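Local structure of hypothetical shikimate 5-dehydrogenase-like protein HI0607 (Haemophilus influenzae, 1NPY) at residues 8-13 with 58-63; 25-30 with 257-262; 87-92 with 244-249; 196-201 with 219-224; 202-207 with 226-231. The protein catalyses the NADP(+)-dependent oxidation of shikimate to 3-dehydroshikimate in vitro, though so slowly that shikimate may not be its biological substrate. All blocks are in the same frame, centred on the assembly; numbering follows the deposited sequence.

Contact 1. Residues 8-13 with 58-63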
# COMPACT_ATOMS: atom_id res chain seq x y z
N LEU A 8 -18.34 13.84 4.68
CA LEU A 8 -17.92 13.17 3.45
C LEU A 8 -16.44 12.84 3.49
O LEU A 8 -15.59 13.69 3.80
CB LEU A 8 -18.21 14.05 2.24
CG LEU A 8 -17.73 13.54 0.88
CD1 LEU A 8 -18.38 12.24 0.47
CD2 LEU A 8 -17.97 14.62 -0.16
N CYS A 9 -16.12 11.58 3.23
CA CYS A 9 -14.76 11.16 2.97
C CYS A 9 -14.75 10.67 1.52
O CYS A 9 -15.82 10.36 0.95
CB CYS A 9 -14.27 10.06 3.90
SG CYS A 9 -14.04 10.69 5.58
N MET A 10 -13.57 10.70 0.94
CA MET A 10 -13.50 10.54 -0.51
C MET A 10 -12.14 10.06 -1.01
O MET A 10 -11.20 9.86 -0.24
CB MET A 10 -13.82 11.89 -1.15
CG MET A 10 -12.83 13.02 -0.90
SD MET A 10 -13.26 14.50 -1.81
CE MET A 10 -12.45 14.13 -3.34
N SER A 11 -12.07 9.84 -2.33
CA SER A 11 -10.77 9.56 -2.94
C SER A 11 -10.68 10.37 -4.26
O SER A 11 -11.70 10.76 -4.82
CB SER A 11 -10.59 8.09 -3.24
OG SER A 11 -11.48 7.60 -4.22
N LEU A 12 -9.45 10.59 -4.68
CA LEU A 12 -9.15 11.23 -5.96
C LEU A 12 -8.17 10.35 -6.71
O LEU A 12 -7.11 10.03 -6.19
CB LEU A 12 -8.52 12.61 -5.76
CG LEU A 12 -9.42 13.76 -5.36
CD1 LEU A 12 -8.56 14.91 -4.93
CD2 LEU A 12 -10.36 14.20 -6.50
N SER A 13 -8.49 9.99 -7.96
CA SER A 13 -7.63 9.16 -8.78
C SER A 13 -7.94 9.46 -10.24
O SER A 13 -9.05 9.88 -10.56
CB SER A 13 -7.90 7.65 -8.69
OG SER A 13 -8.63 7.29 -7.55
N ARG A 58 -13.82 15.70 5.13
CA ARG A 58 -13.01 15.22 6.23
C ARG A 58 -11.74 14.47 5.84
O ARG A 58 -10.70 14.63 6.46
CB ARG A 58 -13.88 14.26 7.04
CG ARG A 58 -13.19 13.54 8.17
CD ARG A 58 -12.44 14.39 9.15
NE ARG A 58 -11.73 13.57 10.11
CZ ARG A 58 -10.81 13.99 10.96
NH1 ARG A 58 -10.43 15.26 10.96
NH2 ARG A 58 -10.22 13.13 11.79
N GLY A 59 -11.84 13.67 4.79
CA GLY A 59 -10.78 12.72 4.50
C GLY A 59 -10.71 12.49 3.00
O GLY A 59 -11.75 12.48 2.35
N CYS A 60 -9.51 12.39 2.46
CA CYS A 60 -9.37 12.11 1.02
C CYS A 60 -8.20 11.16 0.72
O CYS A 60 -7.03 11.51 0.94
CB CYS A 60 -9.21 13.45 0.27
SG CYS A 60 -9.11 13.29 -1.55
N ALA A 61 -8.51 10.02 0.14
CA ALA A 61 -7.49 9.12 -0.37
C ALA A 61 -6.97 9.70 -1.68
O ALA A 61 -7.70 10.36 -2.42
CB ALA A 61 -7.98 7.69 -0.55
N VAL A 62 -5.69 9.50 -1.92
CA VAL A 62 -5.01 10.00 -3.12
C VAL A 62 -4.34 8.84 -3.83
O VAL A 62 -3.55 8.08 -3.25
CB VAL A 62 -4.01 11.12 -2.79
CG1 VAL A 62 -3.47 11.77 -4.05
CG2 VAL A 62 -4.67 12.17 -1.90
N SER A 63 -4.70 8.69 -5.09
CA SER A 63 -4.11 7.68 -5.98
C SER A 63 -3.38 8.32 -7.15
O SER A 63 -3.35 9.54 -7.33
CB SER A 63 -5.19 6.75 -6.53
OG SER A 63 -5.68 5.90 -5.51
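Met10 and Leu12 exchange backbone hydrogen bonds with Gly59, Ala61 and Ser63, the two strand segments running parallel with axes 4.2 Å apart and inclined by 17°. Met10 uses both of its backbone polar atoms here: its N donates to Gly59 O (2.9 Å), from above that carbonyl's plane, and its O receives Ala61 N (2.7 Å). Two residues on, Leu12 repeats the pattern with Ala61 O and Ser63 N, while Cys9 and Ser11 turn their backbone atoms to strand 35-40 on the other flank.

On one face Cys60 SG, anti to its backbone N (chi1 -177°), fits between Met10 CG and Leu12 CD1, 3.8 Å from each. Val52 of helix 45-55 packs over Met10, and Ile45, Ala48 and Ile49 over Leu12. The other face carries Cys9, Ser11 and Ala61: Ser11 CB meets Ala61 CB at 3.8 Å, and Ala61 is covered by Gln246 and Tyr250 of helix 235-251. At the start of 59-62, Cys9 SG rests 3.9 Å from Arg58 CB. The Arg58 guanidinium leads off elsewhere, to Tyr250 O, Asn92 O and Asp93. Val62 brings the strand close to Lys67, the inferred proton donor/acceptor. Strand 7-12 thus lies between 35-40 and 59-62, spanned by the beta-alpha-beta crossover through helix 45-55, in the alpha/beta substrate-binding domain of the shikimate dehydrogenase family.

Contact 2. Residues 25-30 with 257-262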
# COMPACT_ATOMS: atom_id res chain seq x y z
N ASN A 25 -18.23 2.69 3.14
CA ASN A 25 -19.65 2.84 3.40
C ASN A 25 -20.24 1.67 4.18
O ASN A 25 -21.03 1.87 5.10
CB ASN A 25 -20.46 3.12 2.13
CG ASN A 25 -20.25 4.53 1.58
OD1 ASN A 25 -19.87 4.70 0.41
ND2 ASN A 25 -20.46 5.54 2.41
N TYR A 26 -19.78 0.46 3.89
CA TYR A 26 -20.18 -0.68 4.70
C TYR A 26 -19.82 -0.51 6.17
O TYR A 26 -20.65 -0.75 7.06
CB TYR A 26 -19.54 -1.94 4.14
CG TYR A 26 -19.93 -3.23 4.84
CD1 TYR A 26 -21.08 -3.93 4.50
CD2 TYR A 26 -19.12 -3.74 5.84
CE1 TYR A 26 -21.42 -5.13 5.15
CE2 TYR A 26 -19.44 -4.93 6.49
CZ TYR A 26 -20.58 -5.61 6.14
OH TYR A 26 -20.88 -6.80 6.79
N LEU A 27 -18.58 -0.11 6.41
CA LEU A 27 -18.14 0.09 7.79
C LEU A 27 -18.84 1.26 8.46
O LEU A 27 -19.14 1.15 9.66
CB LEU A 27 -16.62 0.25 7.85
CG LEU A 27 -15.82 -1.01 7.50
CD1 LEU A 27 -14.36 -0.73 7.21
CD2 LEU A 27 -16.01 -2.07 8.59
N TYR A 28 -19.11 2.37 7.79
CA TYR A 28 -19.89 3.44 8.43
C TYR A 28 -21.23 2.94 8.93
O TYR A 28 -21.65 3.25 10.03
CB TYR A 28 -20.16 4.64 7.52
CG TYR A 28 -18.93 5.28 6.95
CD1 TYR A 28 -17.77 5.48 7.68
CD2 TYR A 28 -18.95 5.78 5.65
CE1 TYR A 28 -16.66 6.11 7.11
CE2 TYR A 28 -17.87 6.44 5.10
CZ TYR A 28 -16.70 6.59 5.81
OH TYR A 28 -15.59 7.20 5.29
N ASP A 29 -21.89 2.14 8.10
CA ASP A 29 -23.16 1.58 8.47
C ASP A 29 -23.04 0.70 9.72
O ASP A 29 -23.83 0.86 10.66
CB ASP A 29 -23.75 0.85 7.27
CG ASP A 29 -25.06 0.20 7.62
OD1 ASP A 29 -26.01 0.97 7.88
OD2 ASP A 29 -25.18 -1.04 7.71
N LYS A 30 -22.09 -0.24 9.71
CA LYS A 30 -21.93 -1.20 10.79
C LYS A 30 -21.54 -0.53 12.10
O LYS A 30 -21.92 -1.03 13.17
CB LYS A 30 -20.94 -2.32 10.44
CG LYS A 30 -21.40 -3.21 9.29
CD LYS A 30 -22.52 -4.14 9.75
CE LYS A 30 -22.98 -5.14 8.71
NZ LYS A 30 -23.52 -6.33 9.43
N ASP A 257 -11.50 -6.79 13.81
CA ASP A 257 -11.00 -7.71 12.79
C ASP A 257 -12.17 -8.40 12.11
O ASP A 257 -12.13 -8.61 10.90
CB ASP A 257 -10.07 -8.76 13.40
CG ASP A 257 -8.79 -8.18 13.96
OD1 ASP A 257 -8.29 -7.13 13.48
OD2 ASP A 257 -8.23 -8.81 14.87
N GLU A 258 -13.21 -8.74 12.87
CA GLU A 258 -14.37 -9.41 12.28
C GLU A 258 -15.07 -8.52 11.27
O GLU A 258 -15.32 -8.97 10.14
CB GLU A 258 -15.38 -9.92 13.33
CG GLU A 258 -16.64 -10.51 12.73
CD GLU A 258 -17.60 -11.13 13.74
OE1 GLU A 258 -17.34 -11.09 14.96
OE2 GLU A 258 -18.62 -11.69 13.26
N LEU A 259 -15.27 -7.25 11.62
CA LEU A 259 -15.92 -6.38 10.66
C LEU A 259 -15.01 -6.07 9.47
O LEU A 259 -15.50 -5.92 8.36
CB LEU A 259 -16.34 -5.05 11.27
CG LEU A 259 -17.75 -4.52 11.01
CD1 LEU A 259 -18.88 -5.51 11.26
CD2 LEU A 259 -17.86 -3.33 11.97
N ILE A 260 -13.70 -5.95 9.68
CA ILE A 260 -12.84 -5.70 8.52
C ILE A 260 -12.95 -6.85 7.51
O ILE A 260 -13.11 -6.59 6.31
CB ILE A 260 -11.39 -5.49 8.93
CG1 ILE A 260 -11.27 -4.21 9.75
CG2 ILE A 260 -10.48 -5.52 7.70
CD1 ILE A 260 -10.01 -4.18 10.59
N ALA A 261 -12.96 -8.09 8.00
CA ALA A 261 -13.04 -9.23 7.10
C ALA A 261 -14.37 -9.22 6.35
O ALA A 261 -14.39 -9.52 5.15
CB ALA A 261 -12.80 -10.54 7.84
N GLU A 262 -15.48 -8.89 7.01
CA GLU A 262 -16.76 -8.80 6.30
C GLU A 262 -16.76 -7.69 5.25
O GLU A 262 -17.26 -7.87 4.14
CB GLU A 262 -17.90 -8.57 7.29
CG GLU A 262 -18.10 -9.75 8.22
CD GLU A 262 -19.26 -9.52 9.16
OE1 GLU A 262 -20.38 -9.94 8.81
OE2 GLU A 262 -19.04 -8.86 10.18
O HOH W 1 -22.75 -9.10 8.79
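A single water joins Lys30 to Glu262: Lys30 NZ donates to it over 2.9 Å, and the water in turn donates to Glu262 OE1. The ammonium and carboxylate therefore do not touch directly, Lys30 NZ and Glu262 OE1 being 4.8 Å apart, yet their opposite charges probably still favour the pairing at this solvent-facing edge. Inward of the water the contact is apolar. Leu259 pushes its branched end between two residues one helical turn apart, CD2 lying 3.6 Å from Lys30 CB, and CG lying 3.9 Å from Leu27 CD2. With CG anti to the carbonyl carbon (chi1 -65°), Lys30 lays that atom over one face of the Tyr26 ring, offset toward the rim; a bend at chi2 then sets the course of the chain beyond it. Tyr26 itself reaches across to the other helix, where its OH comes 3.5 Å from Glu262 CB, and the ring and carboxylate planes stand 78° apart. The Tyr26 ring also meets that of Phe266, further along helix 257-268, and behind Leu27 lies Phe247 of helix 235-251. The axes of the two short segments pass 10.2 Å apart with their directions at 140°. This is a helix-helix packing that seats the C-terminal helix 257-268 on helix 19-31 of the substrate-binding domain.

Contact 3. Residues 87-92 with 244-249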
# COMPACT_ATOMS: atom_id res chain seq x y z
N VAL A 87 2.11 10.94 -0.97
CA VAL A 87 0.93 10.99 -0.11
C VAL A 87 -0.19 10.13 -0.68
O VAL A 87 -0.49 10.24 -1.88
CB VAL A 87 0.42 12.45 -0.00
CG1 VAL A 87 -0.91 12.54 0.72
CG2 VAL A 87 1.44 13.28 0.76
N ASN A 88 -0.82 9.31 0.15
CA ASN A 88 -2.01 8.58 -0.29
C ASN A 88 -3.23 8.86 0.60
O ASN A 88 -4.31 8.33 0.39
CB ASN A 88 -1.73 7.08 -0.43
CG ASN A 88 -1.95 6.33 0.87
OD1 ASN A 88 -1.73 6.92 1.93
ND2 ASN A 88 -2.39 5.06 0.80
N THR A 89 -3.07 9.74 1.57
CA THR A 89 -4.13 10.03 2.54
C THR A 89 -4.06 11.46 3.03
O THR A 89 -2.99 11.90 3.44
CB THR A 89 -3.96 9.17 3.80
OG1 THR A 89 -3.92 7.80 3.41
CG2 THR A 89 -5.16 9.31 4.69
N ILE A 90 -5.19 12.19 2.98
CA ILE A 90 -5.28 13.53 3.55
C ILE A 90 -6.39 13.53 4.59
O ILE A 90 -7.49 13.05 4.33
CB ILE A 90 -5.60 14.55 2.43
CG1 ILE A 90 -4.55 14.51 1.33
CG2 ILE A 90 -5.73 15.94 3.01
CD1 ILE A 90 -5.03 15.08 0.03
N VAL A 91 -6.11 14.11 5.76
CA VAL A 91 -7.10 14.30 6.80
C VAL A 91 -7.22 15.80 7.04
O VAL A 91 -6.23 16.50 7.29
CB VAL A 91 -6.71 13.62 8.12
CG1 VAL A 91 -7.84 13.75 9.15
CG2 VAL A 91 -6.32 12.17 7.91
N ASN A 92 -8.45 16.28 6.92
CA ASN A 92 -8.78 17.67 7.17
C ASN A 92 -9.19 17.93 8.61
O ASN A 92 -10.27 17.54 9.04
CB ASN A 92 -9.89 18.07 6.22
CG ASN A 92 -10.29 19.53 6.34
OD1 ASN A 92 -9.67 20.31 7.08
ND2 ASN A 92 -11.25 19.92 5.50
N VAL A 244 -8.03 0.40 6.12
CA VAL A 244 -8.34 0.45 7.56
C VAL A 244 -7.64 1.62 8.24
O VAL A 244 -8.24 2.29 9.07
CB VAL A 244 -8.02 -0.90 8.23
CG1 VAL A 244 -8.08 -0.77 9.74
CG2 VAL A 244 -9.03 -1.94 7.75
N GLU A 245 -6.37 1.85 7.93
CA GLU A 245 -5.61 2.92 8.56
C GLU A 245 -6.20 4.29 8.17
O GLU A 245 -6.29 5.21 8.99
CB GLU A 245 -4.11 2.85 8.24
CG GLU A 245 -3.45 1.58 8.79
CD GLU A 245 -3.16 1.64 10.27
OE1 GLU A 245 -2.88 2.76 10.75
OE2 GLU A 245 -3.17 0.58 10.94
N GLN A 246 -6.61 4.43 6.91
CA GLN A 246 -7.34 5.63 6.49
C GLN A 246 -8.63 5.77 7.27
O GLN A 246 -8.95 6.85 7.78
CB GLN A 246 -7.64 5.62 4.99
CG GLN A 246 -6.39 5.65 4.15
CD GLN A 246 -6.65 5.46 2.68
OE1 GLN A 246 -7.56 4.70 2.31
NE2 GLN A 246 -5.87 6.12 1.83
N PHE A 247 -9.37 4.68 7.39
CA PHE A 247 -10.67 4.74 8.06
C PHE A 247 -10.50 5.24 9.49
O PHE A 247 -11.26 6.11 9.97
CB PHE A 247 -11.31 3.36 8.04
CG PHE A 247 -12.68 3.33 8.62
CD1 PHE A 247 -13.79 3.32 7.78
CD2 PHE A 247 -12.89 3.25 9.99
CE1 PHE A 247 -15.06 3.29 8.28
CE2 PHE A 247 -14.19 3.23 10.49
CZ PHE A 247 -15.26 3.20 9.66
N GLU A 248 -9.47 4.73 10.15
CA GLU A 248 -9.18 5.09 11.54
C GLU A 248 -8.73 6.56 11.63
O GLU A 248 -9.12 7.29 12.54
CB GLU A 248 -8.14 4.17 12.17
CG GLU A 248 -7.98 4.41 13.67
CD GLU A 248 -6.95 3.47 14.28
OE1 GLU A 248 -6.44 3.71 15.40
OE2 GLU A 248 -6.66 2.45 13.62
N LEU A 249 -7.95 7.02 10.67
CA LEU A 249 -7.57 8.42 10.65
C LEU A 249 -8.79 9.34 10.51
O LEU A 249 -8.87 10.39 11.14
CB LEU A 249 -6.56 8.68 9.55
CG LEU A 249 -5.14 8.22 9.87
CD1 LEU A 249 -4.29 8.14 8.62
CD2 LEU A 249 -4.45 9.10 10.90
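Gln246 is where segment 244-249 first meets strand 89-92, through Thr89. Beyond CG its side chain is extended (chi2 172°), which carries NE2 as far as the strand, and the amide reaches Thr89 obliquely with that nitrogen leading. NE2 donates to Thr89 OG1 over 3.0 Å in a nearly straight bond, the oxygen lying in the amide plane. Further back, Gln246 CG lies 3.4 Å from Thr89 OG1 and 3.9 Å from Thr89 CG2.

The hydroxyl passes the bond on, since Thr89 OG1 donates to Asn88 OD1 at 2.8 Å, coming in 59° above that carbonyl's plane. One oxygen thus links helix amide and Asn88, whose OD1 also takes Thr102 N. Asn88 and Thr89 both face Tyr100 in a classic beta bulge, and Asn88 lies close to Lys67 and Asp103, inferred to be the proton donor/acceptor and a substrate-binding residue. Helix 235-251 covers one face of the mixed sheet of the substrate-binding domain, segment 244-249 running at 10° to strand segment 89-92, and through Phe247 it also packs against helix 19-31.

At Leu249 the helix comes back round to the strand. Its CB sits 3.9 Å from Val91 CG2, the two side chains crossing at about a right angle, and its CD1 reaches Thr89 CG2 at 4.2 Å.

Contact 4. Residues 196-201 with 219-224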
# COMPACT_ATOMS: atom_id res chain seq x y z
N LEU A 196 6.42 -16.54 -12.65
CA LEU A 196 6.94 -16.47 -11.28
C LEU A 196 7.73 -15.20 -11.01
O LEU A 196 8.66 -14.86 -11.75
CB LEU A 196 7.94 -17.62 -11.05
CG LEU A 196 7.33 -19.01 -10.89
CD1 LEU A 196 8.43 -20.05 -11.00
CD2 LEU A 196 6.58 -19.16 -9.58
N ALA A 197 7.45 -14.55 -9.89
CA ALA A 197 8.16 -13.35 -9.49
C ALA A 197 9.57 -13.64 -9.01
O ALA A 197 10.44 -12.78 -9.10
CB ALA A 197 7.33 -12.58 -8.47
N PHE A 198 9.80 -14.86 -8.55
CA PHE A 198 11.12 -15.38 -8.20
C PHE A 198 11.18 -16.84 -8.70
O PHE A 198 10.16 -17.53 -8.72
CB PHE A 198 11.38 -15.39 -6.68
CG PHE A 198 11.54 -14.02 -6.07
CD1 PHE A 198 12.79 -13.48 -5.89
CD2 PHE A 198 10.43 -13.27 -5.71
CE1 PHE A 198 12.95 -12.21 -5.36
CE2 PHE A 198 10.58 -12.01 -5.16
CZ PHE A 198 11.84 -11.47 -4.99
N PRO A 199 12.37 -17.32 -9.06
CA PRO A 199 12.55 -18.73 -9.42
C PRO A 199 12.22 -19.72 -8.29
O PRO A 199 12.43 -19.44 -7.11
CB PRO A 199 14.04 -18.83 -9.80
CG PRO A 199 14.47 -17.41 -10.15
CD PRO A 199 13.61 -16.54 -9.26
N LYS A 200 11.73 -20.89 -8.65
CA LYS A 200 11.43 -21.92 -7.65
C LYS A 200 12.59 -22.20 -6.71
O LYS A 200 12.43 -22.29 -5.49
CB LYS A 200 10.96 -23.21 -8.32
CG LYS A 200 9.61 -23.08 -9.00
CD LYS A 200 9.01 -24.39 -9.50
CE LYS A 200 9.69 -24.83 -10.78
NZ LYS A 200 9.34 -23.95 -11.93
N ALA A 201 13.80 -22.30 -7.25
CA ALA A 201 14.97 -22.61 -6.43
C ALA A 201 15.19 -21.55 -5.35
O ALA A 201 15.66 -21.83 -4.25
CB ALA A 201 16.20 -22.71 -7.31
N THR A 219 -1.02 -15.77 -6.73
CA THR A 219 -0.09 -15.66 -7.85
C THR A 219 0.78 -16.92 -7.97
O THR A 219 0.82 -17.71 -7.03
CB THR A 219 0.87 -14.47 -7.68
OG1 THR A 219 1.54 -14.61 -6.42
CG2 THR A 219 0.15 -13.13 -7.65
N PRO A 220 1.47 -17.17 -9.09
CA PRO A 220 2.36 -18.32 -9.14
C PRO A 220 3.42 -18.35 -8.03
O PRO A 220 3.69 -19.40 -7.46
CB PRO A 220 2.95 -18.25 -10.56
CG PRO A 220 1.90 -17.57 -11.33
CD PRO A 220 1.46 -16.45 -10.38
N PHE A 221 3.93 -17.18 -7.68
CA PHE A 221 4.90 -17.01 -6.59
C PHE A 221 4.31 -17.47 -5.25
O PHE A 221 4.91 -18.31 -4.57
CB PHE A 221 5.26 -15.53 -6.56
CG PHE A 221 6.11 -15.07 -5.39
CD1 PHE A 221 7.18 -15.79 -4.90
CD2 PHE A 221 5.88 -13.81 -4.88
CE1 PHE A 221 7.97 -15.31 -3.85
CE2 PHE A 221 6.67 -13.31 -3.84
CZ PHE A 221 7.72 -14.04 -3.34
N ILE A 222 3.14 -16.93 -4.89
CA ILE A 222 2.48 -17.28 -3.63
C ILE A 222 2.09 -18.74 -3.59
O ILE A 222 2.29 -19.43 -2.59
CB ILE A 222 1.27 -16.37 -3.35
CG1 ILE A 222 1.73 -14.93 -3.09
CG2 ILE A 222 0.34 -16.87 -2.26
CD1 ILE A 222 2.47 -14.76 -1.75
N ARG A 223 1.50 -19.23 -4.68
CA ARG A 223 1.08 -20.63 -4.74
C ARG A 223 2.24 -21.59 -4.55
O ARG A 223 2.12 -22.56 -3.79
CB ARG A 223 0.45 -20.93 -6.11
CG ARG A 223 -1.03 -20.66 -6.25
CD ARG A 223 -1.76 -21.85 -6.89
NE ARG A 223 -3.21 -21.85 -6.69
CZ ARG A 223 -4.00 -21.04 -7.37
NH1 ARG A 223 -3.46 -20.24 -8.27
NH2 ARG A 223 -5.31 -21.04 -7.19
N TYR A 224 3.36 -21.34 -5.23
CA TYR A 224 4.54 -22.18 -5.05
C TYR A 224 5.11 -22.09 -3.63
O TYR A 224 5.41 -23.11 -3.02
CB TYR A 224 5.62 -21.90 -6.10
CG TYR A 224 6.76 -22.88 -6.00
CD1 TYR A 224 6.64 -24.17 -6.52
CD2 TYR A 224 7.95 -22.55 -5.37
CE1 TYR A 224 7.65 -25.10 -6.36
CE2 TYR A 224 8.98 -23.46 -5.24
CZ TYR A 224 8.83 -24.73 -5.75
OH TYR A 224 9.85 -25.65 -5.64
O HOH W 2 4.51 -14.85 -9.56
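Phe198 and Phe221 meet where the loop before helix 200-205 lies against the start of helix 220-227, two helices flanking the parallel sheet of the Rossmann-type NADP-binding domain. Phe221 has CG anti to its own backbone N (chi1 172°), a choice that throws the ring back toward the loop and the sheet, among Leu179, Asn181 and Ala209. Phe198, its CG anti to the carbonyl carbon instead (chi1 -70°), runs side by side with it and points the same way. The ring planes are turned 41° to each other, neither stacked nor edge-on, with Phe198 CD2 over the rim of one Phe221 face, 3.7 Å from Phe221 CZ. Ala197 CB adds a methyl 4.1 Å from Phe221 CD2.

Nearer the surface, Lys200 lies across Tyr224 at about a right angle. Its CG stands 3.7 Å from the ring centroid and almost on the ring normal, a CH-pi contact, while CD comes 3.5 Å from Tyr224 CE1. Folds at the third and fourth torsions of the lysine then carry the ammonium away. The tyrosine hydroxyl, for its part, bonds Asp204. Leu196 closes the other end by placing CD2 on Pro220, 3.9 Å from its CB. Thr219 is the N-cap of helix 220-227, its OG1 accepting from Ile222 N at 3.2 Å, and beside it one water takes Phe221 N at 3.0 Å and, more weakly, Ala197 N.

Contact 5. Residues 202-207 with 226-231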
# COMPACT_ATOMS: atom_id res chain seq x y z
N PHE A 202 14.88 -20.31 -5.71
CA PHE A 202 14.98 -19.22 -4.76
C PHE A 202 13.93 -19.29 -3.65
O PHE A 202 14.23 -19.13 -2.47
CB PHE A 202 14.83 -17.92 -5.54
CG PHE A 202 15.91 -16.95 -5.24
CD1 PHE A 202 17.14 -17.07 -5.85
CD2 PHE A 202 15.69 -15.94 -4.31
CE1 PHE A 202 18.15 -16.17 -5.56
CE2 PHE A 202 16.69 -15.06 -4.01
CZ PHE A 202 17.92 -15.17 -4.64
N ILE A 203 12.69 -19.52 -4.06
CA ILE A 203 11.58 -19.69 -3.12
C ILE A 203 11.85 -20.86 -2.18
O ILE A 203 11.59 -20.76 -0.99
CB ILE A 203 10.24 -19.90 -3.86
CG1 ILE A 203 10.01 -18.73 -4.83
CG2 ILE A 203 9.10 -20.11 -2.88
CD1 ILE A 203 8.92 -18.89 -5.87
N ASP A 204 12.40 -21.95 -2.71
CA ASP A 204 12.69 -23.13 -1.89
C ASP A 204 13.62 -22.79 -0.72
O ASP A 204 13.53 -23.39 0.35
CB ASP A 204 13.42 -24.21 -2.70
CG ASP A 204 12.54 -24.96 -3.68
OD1 ASP A 204 11.30 -24.96 -3.56
OD2 ASP A 204 13.04 -25.64 -4.60
N ASN A 205 14.57 -21.90 -1.02
CA ASN A 205 15.63 -21.52 -0.08
C ASN A 205 15.26 -20.36 0.84
O ASN A 205 16.02 -20.00 1.75
CB ASN A 205 16.89 -21.19 -0.87
CG ASN A 205 17.51 -22.42 -1.47
OD1 ASN A 205 17.97 -22.40 -2.61
ND2 ASN A 205 17.49 -23.51 -0.72
N ALA A 206 14.08 -19.80 0.62
CA ALA A 206 13.61 -18.67 1.40
C ALA A 206 12.70 -19.18 2.51
O ALA A 206 12.35 -20.37 2.51
CB ALA A 206 12.89 -17.68 0.47
N SER A 207 12.34 -18.32 3.45
CA SER A 207 11.38 -18.66 4.50
C SER A 207 10.07 -17.89 4.36
O SER A 207 9.05 -18.34 4.89
CB SER A 207 12.03 -18.52 5.88
OG SER A 207 12.43 -17.19 6.10
N GLN A 226 3.41 -21.57 -0.95
CA GLN A 226 2.49 -22.38 -0.16
C GLN A 226 2.70 -23.88 -0.36
O GLN A 226 2.56 -24.67 0.58
CB GLN A 226 1.04 -22.02 -0.45
CG GLN A 226 0.68 -20.64 0.05
CD GLN A 226 -0.72 -20.22 -0.31
OE1 GLN A 226 -1.31 -20.78 -1.23
NE2 GLN A 226 -1.21 -19.18 0.34
N ALA A 227 3.01 -24.27 -1.59
CA ALA A 227 3.28 -25.66 -1.90
C ALA A 227 4.56 -26.17 -1.27
O ALA A 227 4.78 -27.39 -1.19
CB ALA A 227 3.35 -25.84 -3.41
N ARG A 228 5.44 -25.25 -0.87
CA ARG A 228 6.67 -25.59 -0.18
C ARG A 228 6.60 -25.28 1.31
O ARG A 228 7.61 -25.41 1.98
CB ARG A 228 7.87 -24.89 -0.82
CG ARG A 228 8.10 -25.28 -2.27
CD ARG A 228 8.46 -26.75 -2.37
NE ARG A 228 8.29 -27.24 -3.73
CZ ARG A 228 8.83 -28.37 -4.19
NH1 ARG A 228 9.56 -29.15 -3.39
NH2 ARG A 228 8.63 -28.70 -5.46
N GLY A 229 5.43 -24.88 1.82
CA GLY A 229 5.24 -24.64 3.24
C GLY A 229 5.94 -23.43 3.81
O GLY A 229 6.31 -23.41 4.99
N LYS A 230 6.09 -22.40 2.98
CA LYS A 230 6.74 -21.16 3.40
C LYS A 230 5.66 -20.22 3.96
O LYS A 230 4.48 -20.41 3.69
CB LYS A 230 7.43 -20.52 2.19
CG LYS A 230 8.37 -21.40 1.40
CD LYS A 230 9.41 -22.04 2.31
CE LYS A 230 10.56 -22.72 1.61
NZ LYS A 230 11.64 -23.08 2.58
N GLN A 231 6.06 -19.23 4.74
CA GLN A 231 5.16 -18.19 5.21
C GLN A 231 4.83 -17.28 4.03
O GLN A 231 5.73 -16.99 3.25
CB GLN A 231 5.86 -17.39 6.30
CG GLN A 231 5.03 -16.28 6.90
CD GLN A 231 5.73 -15.62 8.07
OE1 GLN A 231 5.87 -16.22 9.13
NE2 GLN A 231 6.18 -14.39 7.88
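Lys230 threads its whole side chain past the carbonyls of Ile203, Asp204, Ala206 and Ser207. At the root, CB lies 3.8 Å from Ser207 O. A bend at the second torsion (chi2 -53°) turns the chain, after which it runs straight: CD comes within 3.4 Å of Ala206 O, and CE lies 3.1 Å from Ala206 O and 3.4 Å from Ile203 O. The tip then donates twice. NZ reaches Ala206 O at 2.8 Å, almost in line with its C=O bond, and Asp204 O at 2.9 Å, from well above that carbonyl's plane. One residue further, Gln231 N donates to Ser207 O (3.1 Å), which lines the chain up for strand 231-233 beside 208-211. Just before the lysine, Gly229, with positive phi, ends helix 220-227 in a Schellman motif. Arg228 also faces this side: Asp204 OD1 sits by its CG and CD, and the ion pair to NE is long, with no N-H aimed at the oxygen, which is engaged by Tyr224. The Lys230 ammonium thus satisfies two main-chain oxygens in the last part of segment 202-207, where the partial negative charge of these carbonyls would be expected to favour a positive group.

Contact 1 closes first, joining strands 7-12 and 59-62. Before it does, helix 19-31 has opened contact 2, which crosses contact 1 and closes only at the C-terminal helix 257-268, enclosing contacts 3, 4 and 5. Contact 3 opens at strand 89-93, next to 59-62 in the same sheet, and closes on helix 235-251, so that the chain leaves the substrate-binding domain and returns to it. Within that excursion lie contacts 4 and 5, which touch and cross one another on helices 200-205 and 220-227 of the nucleotide-binding domain. Contacts 1 to 3 touch; contacts 1 and 4 have centres about 34 Å apart, on opposite sides of the chain's centre.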